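Local coordinates for protein acyl-CoA dehydrogenase (Bacillus subtilis, PDB 5LNX) that catalyses the FAD-dependent oxidation of saturated acyl-CoA thioesters to 2,3-dehydroacyl-CoA, passing the electrons on to an acceptor, at residues E257-Y262 against V333-G338; E291-L296 against K318-D323; Q5-M10 against V64-L69; I153-G158 against T208-D213. All coordinates share one frame; numbering follows the deposited sequence.

Contact 1 (E257-Y262 against V333-G338); sequences EHAVDY and VQIYGG. With FAD (flavin-adenine dinucleotide), chain Q.
Tyr262 lays its ring over one face of the Tyr336 ring in a face-to-face stack, with centroids 4.1 Å apart and planes only 16° from parallel. Its CG is anti to the backbone N (chi1 -178°), which carries the ring outward from the helix; CB of Tyr262 also sits over the Tyr336 face, 3.8 Å from the ring centroid, a CH-pi contact. Tyr336 reaches back one turn along helix 229-265, where its OH gives a weak 3.4 Å hydrogen bond to His258 O and lies at the edge of the His258 ring. Behind the stack, Ile335 works with two branches: CG2 rests near Ala259 O, while CD1 packs 3.9 Å from Ala259 CB. The far side of the 333-338 segment holds the cofactor. Gln334 O accepts a 2.7 Å hydrogen bond from FAD O3B, and Gly338 N reaches FAD O1P through a weak one. Gly337 has positive phi, and a side chain here would probably crowd the diphosphate. The flavin end of this FAD reaches a second subunit, whose Thr156 binds it. Within the chain, Leu283 of helix 277-305 packs on both Ala259 and Ile335, so helices 229-265, 277-305 and 332-336 meet here.

Contact 2 (E291-L296 against K318-D323); sequences EAARHL and KQFASD
Phe320 fits its ring against Ala292, Ala293 and Leu296, the main packing in this antiparallel helix pair of the mostly helical C-terminal domain of the acyl-CoA dehydrogenase fold. The two short helical segments run at 149° to each other, their axes 9.1 Å apart at closest approach. The tight half gathers round the phenylalanine. With CG swung to the side opposite the backbone N (chi1 -167°), Phe320 turns its ring across to the facing helix; there Ala292 CB lies 3.6 Å from Phe320 CE2, and Leu296, crossing at about a right angle, brings CD1 against the ring root. The loose half is the alanine pair: Ala293 CB and Ala321 CB stand 4.2 Å apart, and helix 229-265 backs them, Leu249 lying on Ala293 and Ala248 on Ala321. Every touching residue is buried, and Phe320 also packs on Phe320 of a third subunit. Polar groups sit on the other flank of helix 311-326, where Asp323 forms a salt bridge with Arg368 and Lys318 NZ binds Gly362 O and Thr357 O. There Lys318 O takes two donors, Ser322 N and Ser322 OG, while Gln319 NE2 meets Asp323 OD2 at 2.9 Å from above the carboxylate plane.

Contact 3 (Q5-M10 against V64-L69); sequences QEQVMM and VVSYIL
Ser66 OG and Gln7 NE2, from residues that touch across this contact, grip one acceptor, Asp63 OD2 just ahead of helix 64-77, the bond from Gln7 being weak. Gln7 gets there with its chain extended beyond CG, crossing Val65 at about a right angle. Its CG passes 3.3 Å from Ser66 OG, and its amide end covers the valine, NE2 standing 3.3 Å from Val65 CB and OE1 3.6 Å from Val65 CG1. The other end of that amide is held within its own segment: Gln7 OE1 accepts from Gln5 N at 2.8 Å, the donor sitting 51° above the carbonyl plane, which ties down the rotation of the group. With a leucine here, Asp63 OD2 would probably lose one of its donors and Gln5 N its acceptor, leaving the start of the chain freer to move. Farther along, Leu69 CD2 lies 3.4 Å from Gln7 O and 4.1 Å from Met10 CB. A chi1 of -173° holds CG of Met10 trans to the residue's own N and directs it to Ser66 O, 3.7 Å away. On the outer side Glu6 OE2 accepts from Val8 N, just ahead of helix 9-32. In the fold, this contact fastens the N-terminal lead-in and first turn of helix 9-32 to helix 64-77, whose other flank packs through Ile68 on helices 229-265 and 277-305.

Contact 4 (I153-G158 against T208-D213); sequences IFITNG and TELIFD. With FAD (flavin-adenine dinucleotide), chain S.
Ile155 and Thr208 are joined by two backbone hydrogen bonds, an antiparallel hydrogen-bonded pair. Ile155 N gives to Thr208 O at 2.8 Å, and Thr208 N returns to Ile155 O at 3.0 Å from 40° above the carbonyl plane. The threonine hydroxyl sits between its backbone N and carbonyl carbon (chi1 84°), where OG1 donates to Glu209 O at 3.0 Å while CG2 turns to the Gly158 carbonyl. If an alanine replaced Thr208, Glu209 O would probably lose this hydroxyl donor and a gap would open beside Gly158. Gly158 O accepts from Asn206 ND2. From Ile155 the chain enters a type II turn to Gly158, which carries Thr156 to the flavin. Its OG1 donates to FAD N5 at 2.8 Å, and its N gives a weak bond to FAD O4. Asn157 ND2 is satisfied by Gly119 O and Ile84 O. On the apolar side Ile155 CG1 meets Leu210 CD1 at 3.8 Å. Phe154, beside the flavin, stands edge-to-face with Tyr339 of a second subunit. Glu209 pairs by backbone with Gly194 of strand 191-196, and strand 207-212 lies between strands 145-156 and 191-196 of the middle domain's beta sheet.

Overall arrangement
Along the chain contact 3 comes first, then contact 4, then contact 1, with contact 2 lying in sequence between the two segments of contact 1. Each of the three family domains is represented: the N-terminal by contact 3, the middle by contact 4, and the C-terminal by contacts 1 and 2. The centres of contacts 2 and 3 are about 18 Å apart, both in the helical body, where helix 277-305 carries one segment of contact 2 and packs against contact 3. Contacts 1 and 4 are about 37 Å apart and touch different FAD molecules: one holds the adenosine and diphosphate part, the other the flavin. Each cofactor is thus bridged between subunits of the tetramer.

Contact 1 (E257-Y262 against V333-G338)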
# COMPACT_ATOMS: atom_id res chain seq x y z
N GLU D 257 1.47 -21.05 4.22
CA GLU D 257 1.31 -22.32 4.91
C GLU D 257 2.22 -22.39 6.15
O GLU D 257 1.75 -22.73 7.26
CB GLU D 257 1.54 -23.48 3.95
CG GLU D 257 0.47 -23.41 2.82
CD GLU D 257 -0.84 -24.13 3.09
OE1 GLU D 257 -0.83 -25.36 3.20
OE2 GLU D 257 -1.92 -23.49 3.05
N HIS D 258 3.47 -21.99 5.99
CA HIS D 258 4.39 -21.94 7.12
C HIS D 258 3.86 -20.97 8.18
O HIS D 258 3.86 -21.29 9.38
CB HIS D 258 5.78 -21.49 6.68
CG HIS D 258 6.60 -22.57 6.06
ND1 HIS D 258 6.61 -22.80 4.70
CD2 HIS D 258 7.46 -23.46 6.60
CE1 HIS D 258 7.43 -23.80 4.44
NE2 HIS D 258 7.97 -24.21 5.57
N ALA D 259 3.42 -19.80 7.71
CA ALA D 259 2.96 -18.73 8.60
C ALA D 259 1.72 -19.12 9.43
O ALA D 259 1.57 -18.69 10.57
CB ALA D 259 2.66 -17.48 7.80
N VAL D 260 0.84 -19.93 8.84
CA VAL D 260 -0.40 -20.35 9.48
C VAL D 260 -0.09 -21.31 10.62
O VAL D 260 -0.41 -21.06 11.79
CB VAL D 260 -1.35 -21.03 8.47
CG1 VAL D 260 -2.50 -21.73 9.20
CG2 VAL D 260 -1.89 -20.01 7.48
N ASP D 261 0.52 -22.42 10.25
CA ASP D 261 1.07 -23.44 11.13
C ASP D 261 1.85 -22.83 12.32
O ASP D 261 1.60 -23.15 13.49
CB ASP D 261 1.99 -24.36 10.25
CG ASP D 261 2.82 -25.35 11.06
OD1 ASP D 261 3.62 -24.80 11.80
OD2 ASP D 261 2.75 -26.62 10.95
N TYR D 262 2.80 -21.97 12.03
CA TYR D 262 3.59 -21.37 13.14
C TYR D 262 2.69 -20.54 14.07
O TYR D 262 2.87 -20.56 15.28
CB TYR D 262 4.74 -20.50 12.65
CG TYR D 262 5.58 -19.92 13.75
CD1 TYR D 262 6.66 -20.63 14.31
CD2 TYR D 262 5.32 -18.65 14.25
CE1 TYR D 262 7.43 -20.10 15.34
CE2 TYR D 262 6.07 -18.11 15.29
CZ TYR D 262 7.13 -18.83 15.82
OH TYR D 262 7.89 -18.24 16.82
N VAL D 333 8.01 -13.76 7.51
CA VAL D 333 9.16 -13.46 8.36
C VAL D 333 8.66 -12.84 9.67
O VAL D 333 9.12 -13.22 10.76
CB VAL D 333 10.17 -12.52 7.69
CG1 VAL D 333 11.21 -12.06 8.68
CG2 VAL D 333 10.87 -13.24 6.55
N GLN D 334 7.76 -11.88 9.55
CA GLN D 334 7.27 -11.09 10.70
C GLN D 334 6.54 -11.98 11.72
O GLN D 334 6.60 -11.76 12.93
CB GLN D 334 6.30 -9.99 10.22
CG GLN D 334 5.94 -8.95 11.25
CD GLN D 334 7.11 -8.07 11.60
OE1 GLN D 334 8.08 -7.99 10.84
NE2 GLN D 334 7.00 -7.36 12.71
N ILE D 335 5.81 -12.94 11.18
CA ILE D 335 4.91 -13.77 11.96
C ILE D 335 5.71 -14.77 12.81
O ILE D 335 5.34 -15.06 13.98
CB ILE D 335 3.93 -14.50 11.05
CG1 ILE D 335 2.92 -13.49 10.49
CG2 ILE D 335 3.22 -15.61 11.83
CD1 ILE D 335 1.86 -14.05 9.57
N TYR D 336 6.79 -15.27 12.24
CA TYR D 336 7.80 -16.02 12.99
C TYR D 336 8.60 -15.17 13.97
O TYR D 336 9.26 -15.69 14.87
CB TYR D 336 8.77 -16.70 12.06
CG TYR D 336 8.32 -18.04 11.54
CD1 TYR D 336 9.06 -19.17 11.78
CD2 TYR D 336 7.21 -18.16 10.72
CE1 TYR D 336 8.67 -20.40 11.29
CE2 TYR D 336 6.84 -19.39 10.19
CZ TYR D 336 7.57 -20.50 10.49
OH TYR D 336 7.22 -21.74 10.01
N GLY D 337 8.58 -13.86 13.78
CA GLY D 337 9.27 -12.92 14.68
C GLY D 337 10.77 -13.10 14.55
O GLY D 337 11.26 -13.52 13.50
N GLY D 338 11.50 -12.91 15.65
CA GLY D 338 12.94 -13.15 15.66
C GLY D 338 13.36 -14.41 14.91
O GLY D 338 14.31 -14.40 14.15
PA FAD Q . 6.94 -13.39 19.31
O1A FAD Q . 6.75 -14.89 19.21
O2A FAD Q . 6.69 -12.59 20.54
O5B FAD Q . 5.87 -12.71 18.29
C5B FAD Q . 5.75 -13.21 16.95
C4B FAD Q . 4.66 -12.46 16.17
O4B FAD Q . 3.47 -12.46 16.94
C3B FAD Q . 5.03 -11.01 15.90
O3B FAD Q . 4.72 -10.66 14.55
C2B FAD Q . 4.18 -10.22 16.86
O2B FAD Q . 3.76 -9.00 16.24
C1B FAD Q . 3.01 -11.13 17.09
N9A FAD Q . 2.33 -10.97 18.37
C8A FAD Q . 2.49 -11.72 19.48
N7A FAD Q . 1.63 -11.32 20.46
C5A FAD Q . 0.90 -10.31 19.93
C6A FAD Q . -0.21 -9.45 20.38
N6A FAD Q . -0.67 -9.57 21.63
N1A FAD Q . -0.72 -8.55 19.49
C2A FAD Q . -0.24 -8.42 18.23
N3A FAD Q . 0.74 -9.19 17.77
C4A FAD Q . 1.34 -10.11 18.55
N1 FAD Q . 16.23 -9.28 22.74
C2 FAD Q . 16.88 -8.71 23.80
O2 FAD Q . 16.31 -8.66 24.91
N3 FAD Q . 18.13 -8.18 23.65
C4 FAD Q . 18.79 -8.18 22.50
O4 FAD Q . 19.94 -7.70 22.42
C4X FAD Q . 18.15 -8.77 21.32
N5 FAD Q . 18.77 -8.77 20.12
C5X FAD Q . 18.18 -9.33 19.03
C6 FAD Q . 18.88 -9.37 17.83
C7 FAD Q . 18.29 -9.92 16.71
C7M FAD Q . 19.03 -9.93 15.41
C8 FAD Q . 16.96 -10.53 16.81
C8M FAD Q . 16.29 -11.14 15.61
C9 FAD Q . 16.28 -10.51 18.01
C9A FAD Q . 16.83 -9.94 19.15
N10 FAD Q . 16.13 -9.91 20.41
C10 FAD Q . 16.80 -9.35 21.51
C1' FAD Q . 14.81 -10.53 20.60
C2' FAD Q . 13.62 -9.71 20.13
O2' FAD Q . 13.40 -8.76 21.15
C3' FAD Q . 12.39 -10.59 19.92
O3' FAD Q . 12.50 -11.29 18.65
C4' FAD Q . 11.03 -9.86 19.97
O4' FAD Q . 10.92 -9.10 21.18
C5' FAD Q . 9.84 -10.81 19.86
O5' FAD Q . 10.19 -12.16 20.23
P FAD Q . 9.77 -13.47 19.34
O1P FAD Q . 10.78 -13.50 18.20
O2P FAD Q . 9.51 -14.72 20.17
O3P FAD Q . 8.37 -13.03 18.66

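Contact 2 (E291-L296 against K318-D323)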
# COMPACT_ATOMS: atom_id res chain seq x y z
N GLU D 291 -5.00 -16.37 -3.95
CA GLU D 291 -6.12 -16.87 -4.76
C GLU D 291 -6.24 -16.04 -6.03
O GLU D 291 -6.56 -16.55 -7.09
CB GLU D 291 -7.43 -16.84 -3.98
N ALA D 292 -6.04 -14.74 -5.87
CA ALA D 292 -6.02 -13.79 -6.97
C ALA D 292 -4.93 -14.17 -7.98
O ALA D 292 -5.19 -14.35 -9.17
CB ALA D 292 -5.77 -12.39 -6.44
N ALA D 293 -3.71 -14.31 -7.45
CA ALA D 293 -2.54 -14.72 -8.23
C ALA D 293 -2.76 -16.05 -8.93
O ALA D 293 -2.50 -16.18 -10.12
CB ALA D 293 -1.33 -14.82 -7.33
N ARG D 294 -3.28 -17.03 -8.19
CA ARG D 294 -3.49 -18.36 -8.77
C ARG D 294 -4.21 -18.27 -10.12
O ARG D 294 -3.78 -18.87 -11.10
CB ARG D 294 -4.26 -19.30 -7.84
CG ARG D 294 -4.39 -20.69 -8.44
CD ARG D 294 -4.64 -21.81 -7.45
NE ARG D 294 -5.95 -21.74 -6.81
CZ ARG D 294 -6.20 -21.15 -5.64
NH1 ARG D 294 -5.23 -20.55 -4.96
NH2 ARG D 294 -7.43 -21.15 -5.17
N HIS D 295 -5.29 -17.49 -10.15
CA HIS D 295 -6.21 -17.44 -11.32
C HIS D 295 -5.60 -16.65 -12.48
O HIS D 295 -5.83 -16.96 -13.65
CB HIS D 295 -7.53 -16.75 -10.98
CG HIS D 295 -8.28 -17.37 -9.84
ND1 HIS D 295 -8.29 -18.71 -9.57
CD2 HIS D 295 -9.05 -16.79 -8.89
CE1 HIS D 295 -9.01 -18.93 -8.48
NE2 HIS D 295 -9.49 -17.78 -8.06
N LEU D 296 -4.85 -15.62 -12.15
CA LEU D 296 -4.11 -14.86 -13.16
C LEU D 296 -3.14 -15.77 -13.91
O LEU D 296 -3.09 -15.75 -15.13
CB LEU D 296 -3.31 -13.72 -12.52
CG LEU D 296 -4.09 -12.52 -12.03
CD1 LEU D 296 -3.13 -11.56 -11.34
CD2 LEU D 296 -4.81 -11.81 -13.16
N LYS D 318 2.72 -11.98 -13.82
CA LYS D 318 4.13 -11.86 -13.39
C LYS D 318 4.27 -10.77 -12.34
O LYS D 318 4.85 -10.98 -11.27
CB LYS D 318 5.04 -11.53 -14.58
CG LYS D 318 6.54 -11.76 -14.35
CD LYS D 318 7.25 -10.54 -13.77
CE LYS D 318 8.76 -10.67 -13.89
NZ LYS D 318 9.51 -9.58 -13.18
N GLN D 319 3.65 -9.64 -12.63
CA GLN D 319 3.65 -8.47 -11.75
C GLN D 319 2.85 -8.70 -10.46
O GLN D 319 3.24 -8.25 -9.38
CB GLN D 319 3.07 -7.25 -12.49
CG GLN D 319 3.06 -5.95 -11.69
CD GLN D 319 1.73 -5.63 -11.03
OE1 GLN D 319 0.71 -5.49 -11.72
NE2 GLN D 319 1.69 -5.67 -9.70
N PHE D 320 1.72 -9.37 -10.60
CA PHE D 320 0.83 -9.54 -9.45
C PHE D 320 1.41 -10.53 -8.44
O PHE D 320 1.61 -10.21 -7.27
CB PHE D 320 -0.58 -9.98 -9.86
CG PHE D 320 -1.56 -9.86 -8.75
CD1 PHE D 320 -2.20 -8.65 -8.51
CD2 PHE D 320 -1.72 -10.91 -7.84
CE1 PHE D 320 -3.04 -8.51 -7.41
CE2 PHE D 320 -2.54 -10.76 -6.74
CZ PHE D 320 -3.20 -9.56 -6.52
N ALA D 321 1.70 -11.73 -8.94
CA ALA D 321 2.26 -12.81 -8.12
C ALA D 321 3.58 -12.38 -7.48
O ALA D 321 3.77 -12.54 -6.27
CB ALA D 321 2.45 -14.06 -8.95
N SER D 322 4.44 -11.76 -8.27
CA SER D 322 5.76 -11.31 -7.79
C SER D 322 5.61 -10.34 -6.61
O SER D 322 6.20 -10.54 -5.56
CB SER D 322 6.59 -10.68 -8.93
OG SER D 322 5.97 -9.54 -9.52
N ASP D 323 4.86 -9.28 -6.81
CA ASP D 323 4.65 -8.27 -5.77
C ASP D 323 3.97 -8.87 -4.54
O ASP D 323 4.29 -8.53 -3.42
CB ASP D 323 3.77 -7.12 -6.29
CG ASP D 323 4.51 -6.22 -7.27
OD1 ASP D 323 5.72 -6.45 -7.48
OD2 ASP D 323 3.90 -5.27 -7.79

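Contact 3 (Q5-M10 against V64-L69)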
# COMPACT_ATOMS: atom_id res chain seq x y z
N GLN D 5 -8.08 -30.28 -16.36
CA GLN D 5 -8.08 -31.74 -16.39
C GLN D 5 -7.52 -32.28 -17.71
O GLN D 5 -8.03 -31.91 -18.75
CB GLN D 5 -9.51 -32.25 -16.24
N GLU D 6 -6.54 -33.19 -17.67
CA GLU D 6 -6.02 -33.74 -16.41
C GLU D 6 -4.57 -34.36 -16.52
O GLU D 6 -4.42 -35.40 -17.18
CB GLU D 6 -7.10 -34.73 -15.86
CG GLU D 6 -6.79 -35.38 -14.53
CD GLU D 6 -5.74 -36.44 -14.65
OE1 GLU D 6 -5.67 -37.17 -15.66
OE2 GLU D 6 -4.95 -36.57 -13.71
N GLN D 7 -3.47 -33.77 -15.95
CA GLN D 7 -3.30 -32.62 -14.96
C GLN D 7 -3.66 -32.63 -13.45
O GLN D 7 -3.40 -31.63 -12.74
CB GLN D 7 -4.12 -31.36 -15.30
CG GLN D 7 -3.99 -31.01 -16.77
CD GLN D 7 -4.59 -29.66 -17.14
OE1 GLN D 7 -5.50 -29.17 -16.47
NE2 GLN D 7 -4.12 -29.09 -18.24
N VAL D 8 -4.25 -33.71 -12.94
CA VAL D 8 -4.57 -33.80 -11.50
C VAL D 8 -3.48 -34.83 -11.14
O VAL D 8 -2.91 -34.77 -10.04
CB VAL D 8 -5.98 -34.33 -11.09
CG1 VAL D 8 -5.96 -34.82 -9.64
CG2 VAL D 8 -7.03 -33.23 -11.22
N MET D 9 -3.18 -35.73 -12.08
CA MET D 9 -2.10 -36.73 -11.93
C MET D 9 -0.71 -36.10 -11.92
O MET D 9 0.15 -36.49 -11.12
CB MET D 9 -2.19 -37.87 -12.99
CG MET D 9 -3.11 -39.00 -12.57
SD MET D 9 -3.45 -40.18 -13.88
CE MET D 9 -5.01 -40.85 -13.30
N MET D 10 -0.49 -35.13 -12.81
CA MET D 10 0.79 -34.41 -12.86
C MET D 10 1.02 -33.77 -11.51
O MET D 10 2.02 -34.02 -10.86
CB MET D 10 0.81 -33.35 -13.98
CG MET D 10 2.17 -32.69 -14.19
SD MET D 10 3.29 -33.73 -15.17
CE MET D 10 4.81 -33.47 -14.27
N VAL D 64 0.57 -27.12 -21.44
CA VAL D 64 1.28 -26.01 -20.82
C VAL D 64 0.75 -25.73 -19.39
O VAL D 64 1.50 -25.29 -18.52
CB VAL D 64 1.26 -24.80 -21.75
CG1 VAL D 64 -0.13 -24.28 -21.92
CG2 VAL D 64 2.22 -23.69 -21.33
N VAL D 65 -0.53 -25.97 -19.16
CA VAL D 65 -1.08 -25.92 -17.79
C VAL D 65 -0.37 -26.92 -16.87
O VAL D 65 0.16 -26.55 -15.83
CB VAL D 65 -2.60 -26.18 -17.79
CG1 VAL D 65 -3.12 -26.41 -16.37
CG2 VAL D 65 -3.32 -25.02 -18.44
N SER D 66 -0.30 -28.18 -17.30
CA SER D 66 0.45 -29.21 -16.57
C SER D 66 1.90 -28.81 -16.26
O SER D 66 2.43 -29.10 -15.19
CB SER D 66 0.47 -30.49 -17.38
OG SER D 66 -0.84 -30.94 -17.68
N TYR D 67 2.53 -28.16 -17.24
CA TYR D 67 3.91 -27.73 -17.12
C TYR D 67 4.05 -26.61 -16.09
O TYR D 67 4.95 -26.62 -15.26
CB TYR D 67 4.41 -27.26 -18.49
CG TYR D 67 5.60 -26.31 -18.42
CD1 TYR D 67 6.83 -26.75 -17.97
CD2 TYR D 67 5.46 -24.98 -18.78
CE1 TYR D 67 7.91 -25.89 -17.90
CE2 TYR D 67 6.52 -24.11 -18.70
CZ TYR D 67 7.75 -24.57 -18.27
OH TYR D 67 8.82 -23.69 -18.19
N ILE D 68 3.21 -25.61 -16.23
CA ILE D 68 3.22 -24.44 -15.34
C ILE D 68 2.84 -24.90 -13.95
O ILE D 68 3.40 -24.45 -12.96
CB ILE D 68 2.19 -23.40 -15.78
CG1 ILE D 68 2.86 -22.29 -16.59
CG2 ILE D 68 1.89 -22.38 -14.69
CD1 ILE D 68 3.42 -22.34 -17.99
N LEU D 69 1.88 -25.81 -13.91
CA LEU D 69 1.49 -26.50 -12.68
C LEU D 69 2.68 -27.13 -11.98
O LEU D 69 2.85 -26.99 -10.77
CB LEU D 69 0.46 -27.56 -13.05
CG LEU D 69 -0.14 -28.52 -12.05
CD1 LEU D 69 -1.32 -27.82 -11.37
CD2 LEU D 69 -0.63 -29.74 -12.80

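Contact 4 (I153-G158 against T208-D213)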
# COMPACT_ATOMS: atom_id res chain seq x y z
N ILE D 153 25.44 -11.28 -19.50
CA ILE D 153 25.41 -11.22 -18.03
C ILE D 153 24.16 -11.87 -17.42
O ILE D 153 23.16 -12.13 -18.12
CB ILE D 153 25.52 -9.77 -17.48
CG1 ILE D 153 24.50 -8.83 -18.13
CG2 ILE D 153 26.91 -9.19 -17.67
CD1 ILE D 153 24.25 -7.56 -17.34
N PHE D 154 24.27 -12.20 -16.13
CA PHE D 154 23.18 -12.73 -15.30
C PHE D 154 22.50 -13.94 -15.91
O PHE D 154 21.28 -13.95 -16.00
CB PHE D 154 22.11 -11.65 -15.10
CG PHE D 154 22.59 -10.40 -14.43
CD1 PHE D 154 23.46 -10.45 -13.38
CD2 PHE D 154 22.11 -9.16 -14.84
CE1 PHE D 154 23.89 -9.30 -12.76
CE2 PHE D 154 22.53 -8.00 -14.23
CZ PHE D 154 23.42 -8.06 -13.18
N ILE D 155 23.26 -14.94 -16.34
CA ILE D 155 22.69 -16.05 -17.14
C ILE D 155 22.36 -17.26 -16.27
O ILE D 155 23.24 -17.96 -15.76
CB ILE D 155 23.61 -16.49 -18.28
CG1 ILE D 155 23.95 -15.30 -19.20
CG2 ILE D 155 22.97 -17.59 -19.09
CD1 ILE D 155 22.73 -14.58 -19.74
N THR D 156 21.07 -17.50 -16.10
CA THR D 156 20.61 -18.61 -15.27
C THR D 156 21.14 -19.87 -15.93
O THR D 156 21.34 -19.88 -17.14
CB THR D 156 19.07 -18.70 -15.18
OG1 THR D 156 18.55 -17.49 -14.60
CG2 THR D 156 18.64 -19.87 -14.32
N ASN D 157 21.39 -20.89 -15.12
CA ASN D 157 21.86 -22.20 -15.60
C ASN D 157 23.28 -22.15 -16.20
O ASN D 157 23.73 -23.05 -16.91
CB ASN D 157 20.82 -22.85 -16.53
CG ASN D 157 19.60 -23.37 -15.77
OD1 ASN D 157 19.50 -23.22 -14.55
ND2 ASN D 157 18.64 -23.92 -16.51
N GLY D 158 24.01 -21.11 -15.79
CA GLY D 158 25.34 -20.82 -16.31
C GLY D 158 26.43 -21.73 -15.80
O GLY D 158 26.75 -21.74 -14.62
N THR D 208 25.58 -16.83 -14.17
CA THR D 208 26.94 -16.45 -14.62
C THR D 208 27.00 -15.47 -15.77
O THR D 208 26.02 -15.24 -16.50
CB THR D 208 27.82 -17.64 -15.05
OG1 THR D 208 27.54 -17.96 -16.42
CG2 THR D 208 27.56 -18.86 -14.17
N GLU D 209 28.18 -14.90 -15.91
CA GLU D 209 28.60 -14.17 -17.10
C GLU D 209 29.02 -15.15 -18.20
O GLU D 209 29.48 -16.26 -17.92
CB GLU D 209 29.77 -13.24 -16.76
CG GLU D 209 30.44 -12.55 -17.93
CD GLU D 209 31.86 -12.13 -17.61
OE1 GLU D 209 32.76 -13.01 -17.55
OE2 GLU D 209 32.07 -10.92 -17.44
N LEU D 210 28.86 -14.72 -19.44
CA LEU D 210 29.38 -15.45 -20.60
C LEU D 210 30.26 -14.56 -21.45
O LEU D 210 29.86 -13.47 -21.83
CB LEU D 210 28.24 -16.00 -21.46
CG LEU D 210 27.22 -16.87 -20.73
CD1 LEU D 210 26.08 -17.25 -21.67
CD2 LEU D 210 27.89 -18.12 -20.16
N ILE D 211 31.44 -15.05 -21.77
CA ILE D 211 32.35 -14.33 -22.66
C ILE D 211 32.39 -15.00 -24.02
O ILE D 211 32.54 -16.22 -24.12
CB ILE D 211 33.76 -14.13 -22.03
CG1 ILE D 211 33.67 -13.15 -20.86
CG2 ILE D 211 34.76 -13.59 -23.05
CD1 ILE D 211 34.93 -12.91 -20.06
N PHE D 212 32.14 -14.21 -25.06
CA PHE D 212 32.20 -14.67 -26.46
C PHE D 212 33.38 -14.02 -27.15
O PHE D 212 33.36 -12.83 -27.47
CB PHE D 212 30.91 -14.34 -27.25
CG PHE D 212 29.73 -15.18 -26.86
CD1 PHE D 212 29.49 -16.40 -27.48
CD2 PHE D 212 28.83 -14.73 -25.89
CE1 PHE D 212 28.38 -17.16 -27.13
CE2 PHE D 212 27.73 -15.48 -25.55
CZ PHE D 212 27.51 -16.70 -26.16
N ASP D 213 34.39 -14.84 -27.40
CA ASP D 213 35.62 -14.39 -28.06
C ASP D 213 35.85 -15.15 -29.38
O ASP D 213 36.20 -16.33 -29.39
CB ASP D 213 36.81 -14.60 -27.13
CG ASP D 213 38.05 -13.87 -27.60
OD1 ASP D 213 38.05 -13.37 -28.73
OD2 ASP D 213 39.01 -13.75 -26.81
PA FAD S . 17.73 -2.32 -15.98
O1A FAD S . 16.84 -3.02 -16.99
O2A FAD S . 18.75 -1.30 -16.34
O5B FAD S . 16.69 -1.60 -14.99
C5B FAD S . 17.03 -0.94 -13.77
C4B FAD S . 15.70 -0.50 -13.15
O4B FAD S . 15.20 0.52 -13.98
C3B FAD S . 14.67 -1.62 -13.12
O3B FAD S . 13.81 -1.50 -11.98
C2B FAD S . 13.84 -1.39 -14.35
O2B FAD S . 12.47 -1.63 -14.08
C1B FAD S . 14.00 0.08 -14.57
N9A FAD S . 13.94 0.54 -15.95
C8A FAD S . 14.94 0.64 -16.85
N7A FAD S . 14.47 1.22 -18.00
C5A FAD S . 13.15 1.48 -17.81
C6A FAD S . 12.03 2.08 -18.55
N6A FAD S . 12.18 2.53 -19.81
N1A FAD S . 10.84 2.20 -17.93
C2A FAD S . 10.60 1.79 -16.68
N3A FAD S . 11.56 1.23 -15.95
C4A FAD S . 12.82 1.06 -16.44
N1 FAD S . 18.95 -12.60 -18.40
C2 FAD S . 18.87 -13.49 -19.41
O2 FAD S . 19.02 -13.07 -20.56
N3 FAD S . 18.62 -14.81 -19.23
C4 FAD S . 18.45 -15.33 -18.01
O4 FAD S . 18.23 -16.56 -17.85
C4X FAD S . 18.55 -14.42 -16.86
N5 FAD S . 18.38 -14.88 -15.60
C5X FAD S . 18.49 -14.04 -14.54
C6 FAD S . 18.41 -14.59 -13.28
C7 FAD S . 18.47 -13.80 -12.16
C7M FAD S . 18.24 -14.51 -10.85
C8 FAD S . 18.71 -12.34 -12.32
C8M FAD S . 18.80 -11.40 -11.15
C9 FAD S . 18.84 -11.80 -13.58
C9A FAD S . 18.75 -12.59 -14.71
N10 FAD S . 18.94 -12.07 -16.04
C10 FAD S . 18.81 -12.98 -17.12
C1' FAD S . 19.13 -10.64 -16.29
C2' FAD S . 17.77 -9.92 -16.11
O2' FAD S . 16.77 -10.30 -17.08
C3' FAD S . 17.95 -8.41 -16.08
O3' FAD S . 18.44 -8.05 -14.79
C4' FAD S . 16.66 -7.68 -16.42
O4' FAD S . 16.33 -7.92 -17.80
C5' FAD S . 16.73 -6.16 -16.13
O5' FAD S . 17.84 -5.46 -16.69
P FAD S . 19.03 -4.78 -15.79
O1P FAD S . 20.05 -4.08 -16.67
O2P FAD S . 19.52 -5.80 -14.80
O3P FAD S . 18.42 -3.46 -15.07